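Local coordinates for magnetosome membrane protein MamB, putative Co/Zn/Cd cation transporter. Cation diffusion facilitator family (Desulfamplus magnetovallimortis, PDB 6QFJ) that probably transports divalent cations across the magnetosome membrane as a cation diffusion facilitator, the present chain being its C-terminal, soluble domain, at residues 37-42 with 71-76; 4-9 with 65-70. One frame throughout, in Å; residues are numbered along the deposited sequence. Where two conformers were deposited one is given.

Contact 1 of 2, residues 37-42 with 71-76; sequences FEIDLY and STVKVR
Arg76 takes hold of Asp40 side-on, with one nitrogen for each carboxylate oxygen: NE of Arg76 reaches OD1 of Asp40 at 3.1 Å, and NH1 of Arg76 meets OD2 of Asp40 at 2.8 Å on its syn side. The two side chains leave the sheet together, and a bend in the arginine at chi3 (-56°) turns the guanidinium alongside the Asp40 carboxylate. The planes lie 49° apart, and NE comes to OD1 from above the carboxylate, although OD1 sits at the edge of the guanidinium. Beneath this pair, strands 34-43 and 71-79 pair in parallel, Phe37 opposite Val73 and Ile39 opposite Val75, their backbones joined by five hydrogen bonds from Phe37 N to Thr72 O through Leu41 N to Arg76 O. On the other face, with Phe37, Ile39 and Val73, Leu41 packs obliquely on Val75, CD1 of Leu41 4.2 Å from CG1 of Val75; that methyl stands anti to the backbone N of Val75 (chi1 -175°). Helices 2-15 and 49-66 cover this apolar face. The chemistry thus splits by face: greasy beneath the helices, charged on the other, where two bonds restrain the guanidinium, whose positive charge probably offsets that of buried Asp40.

Contact 2 of 2, residues 4-9 with 65-70; sequences EDYIEA and EIVDRK
The hydroxyl of Tyr6 donates to Asp68, OH to OD1 2.6 Å, reaching the oxygen on its anti side and somewhat out of the carboxylate plane. Asp68 was modelled in two conformers, so the bond is sure only for the one described. OD1 lies at the edge of the tyrosine ring, near its plane, with the ring and carboxylate 55° apart. Over one face of the same ring stands Val67. Its CG1, which chi1 of -176° swings to the side opposite the backbone N, makes a CH-pi contact 4.2 Å from the Tyr6 ring centroid, while CG2 of Val67 lies 3.9 Å from CD1 of Tyr6. In the two-layer alpha-beta fold of this domain, resembling that of metallochaperones, helices 2-15 and 49-66 lie on the same face of the sheet; here the first helix meets the end of the second and the turn leading to strand 71-79. Val67 is the first residue there to leave helical backbone angles. One turn along from Tyr6, CB of Ala9 touches CD1 of Ile66 at 4.1 Å, and CG2 of Ile66 fits between Ala9 and the tyrosine, 4.1 Å from CD1 of Tyr6. His2 stacks on the Tyr6 ring, and Leu35 of strand 34-43 also packs against it.

The centre of contact 1 is about 5 Å from that of the chain, the centre of contact 2 about 12 Å. Both are partly buried: contact 1 runs from buried Ile39 and Val75 to exposed Lys74 and Arg76, contact 2 from buried Tyr6 and Val67 to exposed Asp68. Both involve the beta-alpha-beta unit of strand 34-43, helix 49-66 and strand 71-79: contact 1 pairs its strands, contact 2 fastens helix 2-15 to the link between its helix and last strand. CZ of Phe37 lies 3.8 Å from CG2 of Val67, so the apolar face of the sheet runs on to the turn after helix 49-66. Backbone hydrogen bonds and an ion pair dominate contact 1; contact 2 rests on packing around one aromatic ring, with a single polar bond at the tyrosine hydroxyl.

Contact 1 of 2, residues 37-42 with 71-76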
# COMPACT_ATOMS: atom_id res chain seq x y z
N PHE A 37 -3.37 -7.01 -5.08
CA PHE A 37 -3.58 -5.94 -4.09
C PHE A 37 -3.69 -4.58 -4.77
O PHE A 37 -2.93 -4.29 -5.72
CB PHE A 37 -2.45 -5.88 -3.11
CG PHE A 37 -2.41 -7.05 -2.19
CD1 PHE A 37 -1.68 -8.19 -2.54
CD2 PHE A 37 -3.02 -6.99 -0.96
CE1 PHE A 37 -1.65 -9.25 -1.70
CE2 PHE A 37 -2.96 -8.08 -0.11
CZ PHE A 37 -2.31 -9.23 -0.49
N GLU A 38 -4.68 -3.80 -4.35
CA GLU A 38 -4.83 -2.39 -4.72
C GLU A 38 -4.70 -1.59 -3.47
O GLU A 38 -5.51 -1.76 -2.52
CB GLU A 38 -6.18 -2.12 -5.38
CG GLU A 38 -6.25 -2.78 -6.76
CD GLU A 38 -7.63 -2.79 -7.37
OE1 GLU A 38 -8.63 -2.90 -6.65
OE2 GLU A 38 -7.70 -2.72 -8.59
N ILE A 39 -3.68 -0.77 -3.43
CA ILE A 39 -3.37 0.00 -2.25
C ILE A 39 -3.46 1.50 -2.57
O ILE A 39 -2.70 2.01 -3.46
CB ILE A 39 -1.98 -0.33 -1.72
CG1 ILE A 39 -1.81 -1.84 -1.63
CG2 ILE A 39 -1.73 0.38 -0.40
CD1 ILE A 39 -1.77 -2.47 -0.29
N ASP A 40 -4.36 2.20 -1.87
CA ASP A 40 -4.48 3.64 -1.96
C ASP A 40 -3.95 4.30 -0.71
O ASP A 40 -4.36 3.96 0.39
CB ASP A 40 -5.96 4.02 -2.21
CG ASP A 40 -6.46 3.52 -3.54
OD1 ASP A 40 -5.62 3.08 -4.40
OD2 ASP A 40 -7.69 3.46 -3.74
N LEU A 41 -3.06 5.27 -0.88
CA LEU A 41 -2.42 5.99 0.23
C LEU A 41 -2.49 7.47 0.12
O LEU A 41 -2.51 8.01 -0.98
CB LEU A 41 -0.94 5.67 0.26
CG LEU A 41 -0.63 4.16 0.25
CD1 LEU A 41 0.81 3.95 0.08
CD2 LEU A 41 -1.11 3.53 1.51
N TYR A 42 -2.55 8.14 1.28
CA TYR A 42 -2.39 9.56 1.38
C TYR A 42 -0.97 9.86 1.62
O TYR A 42 -0.31 9.22 2.42
CB TYR A 42 -3.23 10.15 2.59
CG TYR A 42 -4.71 10.13 2.37
CD1 TYR A 42 -5.26 10.88 1.36
CD2 TYR A 42 -5.57 9.33 3.10
CE1 TYR A 42 -6.59 10.85 1.11
CE2 TYR A 42 -6.93 9.29 2.88
CZ TYR A 42 -7.43 10.07 1.87
OH TYR A 42 -8.76 10.10 1.60
N SER A 71 2.02 -12.33 -5.96
CA SER A 71 1.18 -11.19 -5.86
C SER A 71 1.44 -10.18 -6.95
O SER A 71 2.49 -10.13 -7.58
CB SER A 71 1.30 -10.52 -4.50
OG SER A 71 2.61 -9.94 -4.30
N THR A 72 0.40 -9.38 -7.18
CA THR A 72 0.45 -8.22 -8.00
C THR A 72 0.03 -7.05 -7.10
O THR A 72 -0.86 -7.19 -6.29
CB THR A 72 -0.54 -8.38 -9.18
OG1 THR A 72 0.21 -8.87 -10.29
CG2 THR A 72 -1.20 -7.14 -9.55
N VAL A 73 0.64 -5.90 -7.30
CA VAL A 73 0.42 -4.77 -6.40
C VAL A 73 0.21 -3.52 -7.22
O VAL A 73 1.08 -3.12 -7.99
CB VAL A 73 1.62 -4.53 -5.42
CG1 VAL A 73 1.28 -3.38 -4.47
CG2 VAL A 73 1.90 -5.76 -4.62
N LYS A 74 -0.93 -2.91 -7.07
CA LYS A 74 -1.17 -1.64 -7.74
C LYS A 74 -1.31 -0.53 -6.64
O LYS A 74 -2.19 -0.61 -5.76
CB LYS A 74 -2.40 -1.79 -8.58
CG LYS A 74 -3.09 -0.53 -9.00
CD LYS A 74 -2.38 0.16 -10.15
CE LYS A 74 -3.27 1.32 -10.64
NZ LYS A 74 -2.50 2.56 -10.84
N VAL A 75 -0.48 0.50 -6.71
CA VAL A 75 -0.45 1.54 -5.65
C VAL A 75 -0.90 2.86 -6.25
O VAL A 75 -0.36 3.25 -7.29
CB VAL A 75 0.96 1.71 -5.07
CG1 VAL A 75 1.01 2.69 -3.88
CG2 VAL A 75 1.49 0.38 -4.62
N ARG A 76 -1.85 3.54 -5.58
CA ARG A 76 -2.23 4.87 -6.00
C ARG A 76 -1.94 5.85 -4.88
O ARG A 76 -2.26 5.57 -3.75
CB ARG A 76 -3.68 4.93 -6.42
CG ARG A 76 -3.95 4.13 -7.71
CD ARG A 76 -5.33 4.34 -8.24
NE ARG A 76 -6.33 4.01 -7.23
CZ ARG A 76 -7.65 4.31 -7.33
NH1 ARG A 76 -8.49 3.99 -6.35
NH2 ARG A 76 -8.13 4.93 -8.43

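Contact 2 of 2, residues 4-9 with 65-70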
# COMPACT_ATOMS: atom_id res chain seq x y z
N GLU A 4 -7.54 -11.76 4.92
CA GLU A 4 -7.72 -10.71 5.94
C GLU A 4 -6.50 -10.62 6.87
O GLU A 4 -6.22 -9.55 7.39
CB GLU A 4 -9.02 -10.88 6.75
CG GLU A 4 -10.30 -10.94 5.93
CD GLU A 4 -10.39 -9.84 4.88
OE1 GLU A 4 -9.54 -9.78 3.99
OE2 GLU A 4 -11.34 -9.05 4.94
N ASP A 5 -5.79 -11.73 7.06
CA ASP A 5 -4.57 -11.74 7.88
C ASP A 5 -3.46 -10.92 7.24
O ASP A 5 -2.78 -10.15 7.92
CB ASP A 5 -4.06 -13.17 8.07
CG ASP A 5 -4.87 -13.96 9.08
OD1 ASP A 5 -5.75 -13.41 9.78
OD2 ASP A 5 -4.60 -15.17 9.15
N TYR A 6 -3.32 -11.08 5.94
CA TYR A 6 -2.38 -10.33 5.19
C TYR A 6 -2.68 -8.81 5.19
O TYR A 6 -1.78 -7.99 5.40
CB TYR A 6 -2.35 -10.81 3.74
CG TYR A 6 -1.68 -12.17 3.50
CD1 TYR A 6 -0.37 -12.44 3.98
CD2 TYR A 6 -2.31 -13.13 2.73
CE1 TYR A 6 0.27 -13.62 3.71
CE2 TYR A 6 -1.70 -14.33 2.46
CZ TYR A 6 -0.40 -14.59 2.96
OH TYR A 6 0.20 -15.82 2.72
N ILE A 7 -3.94 -8.47 4.93
CA ILE A 7 -4.39 -7.08 4.94
C ILE A 7 -4.07 -6.38 6.28
O ILE A 7 -3.55 -5.25 6.29
CB ILE A 7 -5.87 -6.97 4.59
CG1 ILE A 7 -6.04 -7.24 3.09
CG2 ILE A 7 -6.43 -5.58 4.95
CD1 ILE A 7 -7.51 -7.26 2.63
N GLU A 8 -4.34 -7.06 7.38
CA GLU A 8 -4.08 -6.53 8.69
C GLU A 8 -2.61 -6.28 8.94
O GLU A 8 -2.24 -5.24 9.50
CB GLU A 8 -4.59 -7.50 9.73
CG GLU A 8 -4.25 -7.06 11.12
CD GLU A 8 -4.68 -7.98 12.26
OE1 GLU A 8 -4.51 -7.57 13.42
OE2 GLU A 8 -5.18 -9.10 12.04
N ALA A 9 -1.73 -7.20 8.51
CA ALA A 9 -0.35 -7.00 8.73
C ALA A 9 0.16 -5.85 7.81
O ALA A 9 1.00 -5.04 8.20
CB ALA A 9 0.42 -8.31 8.49
N GLU A 65 7.25 -8.90 0.92
CA GLU A 65 7.81 -9.51 2.08
C GLU A 65 6.75 -10.19 2.93
O GLU A 65 6.98 -11.28 3.46
CB GLU A 65 8.59 -8.52 2.96
CG GLU A 65 9.19 -9.22 4.19
CD GLU A 65 10.08 -8.28 5.03
OE1 GLU A 65 10.59 -7.28 4.48
OE2 GLU A 65 10.33 -8.56 6.24
N ILE A 66 5.61 -9.57 3.10
CA ILE A 66 4.57 -10.16 3.98
C ILE A 66 3.83 -11.33 3.38
O ILE A 66 3.54 -12.30 4.06
CB ILE A 66 3.58 -9.07 4.39
CG1 ILE A 66 4.33 -8.10 5.25
CG2 ILE A 66 2.37 -9.64 5.14
CD1 ILE A 66 3.48 -7.18 6.04
N VAL A 67 3.49 -11.24 2.11
CA VAL A 67 2.74 -12.29 1.42
C VAL A 67 3.69 -13.30 0.78
O VAL A 67 4.45 -12.96 -0.13
CB VAL A 67 1.86 -11.60 0.34
CG1 VAL A 67 1.00 -12.58 -0.35
CG2 VAL A 67 1.01 -10.49 0.93
N ASP A 68 3.57 -14.55 1.19
CA ASP A 68 4.45 -15.61 0.72
C ASP A 68 4.19 -15.94 -0.76
O ASP A 68 5.11 -16.10 -1.57
CB ASP A 68 4.20 -16.88 1.55
CG ASP A 68 3.82 -16.58 3.02
OD1 ASP A 68 2.71 -16.01 3.25
OD2 ASP A 68 4.60 -16.92 3.94
N ARG A 69 2.91 -15.99 -1.10
CA ARG A 69 2.49 -16.33 -2.46
C ARG A 69 2.71 -15.22 -3.47
O ARG A 69 2.95 -14.05 -3.12
CB ARG A 69 0.99 -16.63 -2.46
CG ARG A 69 0.41 -16.62 -1.05
CD ARG A 69 -0.99 -17.27 -0.96
NE ARG A 69 -1.70 -17.27 -2.22
CZ ARG A 69 -3.00 -17.44 -2.30
NH1 ARG A 69 -3.57 -17.40 -3.50
NH2 ARG A 69 -3.74 -17.60 -1.21
N LYS A 70 2.55 -15.59 -4.71
CA LYS A 70 2.68 -14.67 -5.80
C LYS A 70 1.61 -13.57 -5.70
O LYS A 70 0.44 -13.85 -5.40
CB LYS A 70 2.54 -15.39 -7.15
CG LYS A 70 2.77 -14.46 -8.33
CD LYS A 70 2.77 -15.12 -9.70
CE LYS A 70 2.77 -14.02 -10.75
NZ LYS A 70 3.51 -14.29 -12.01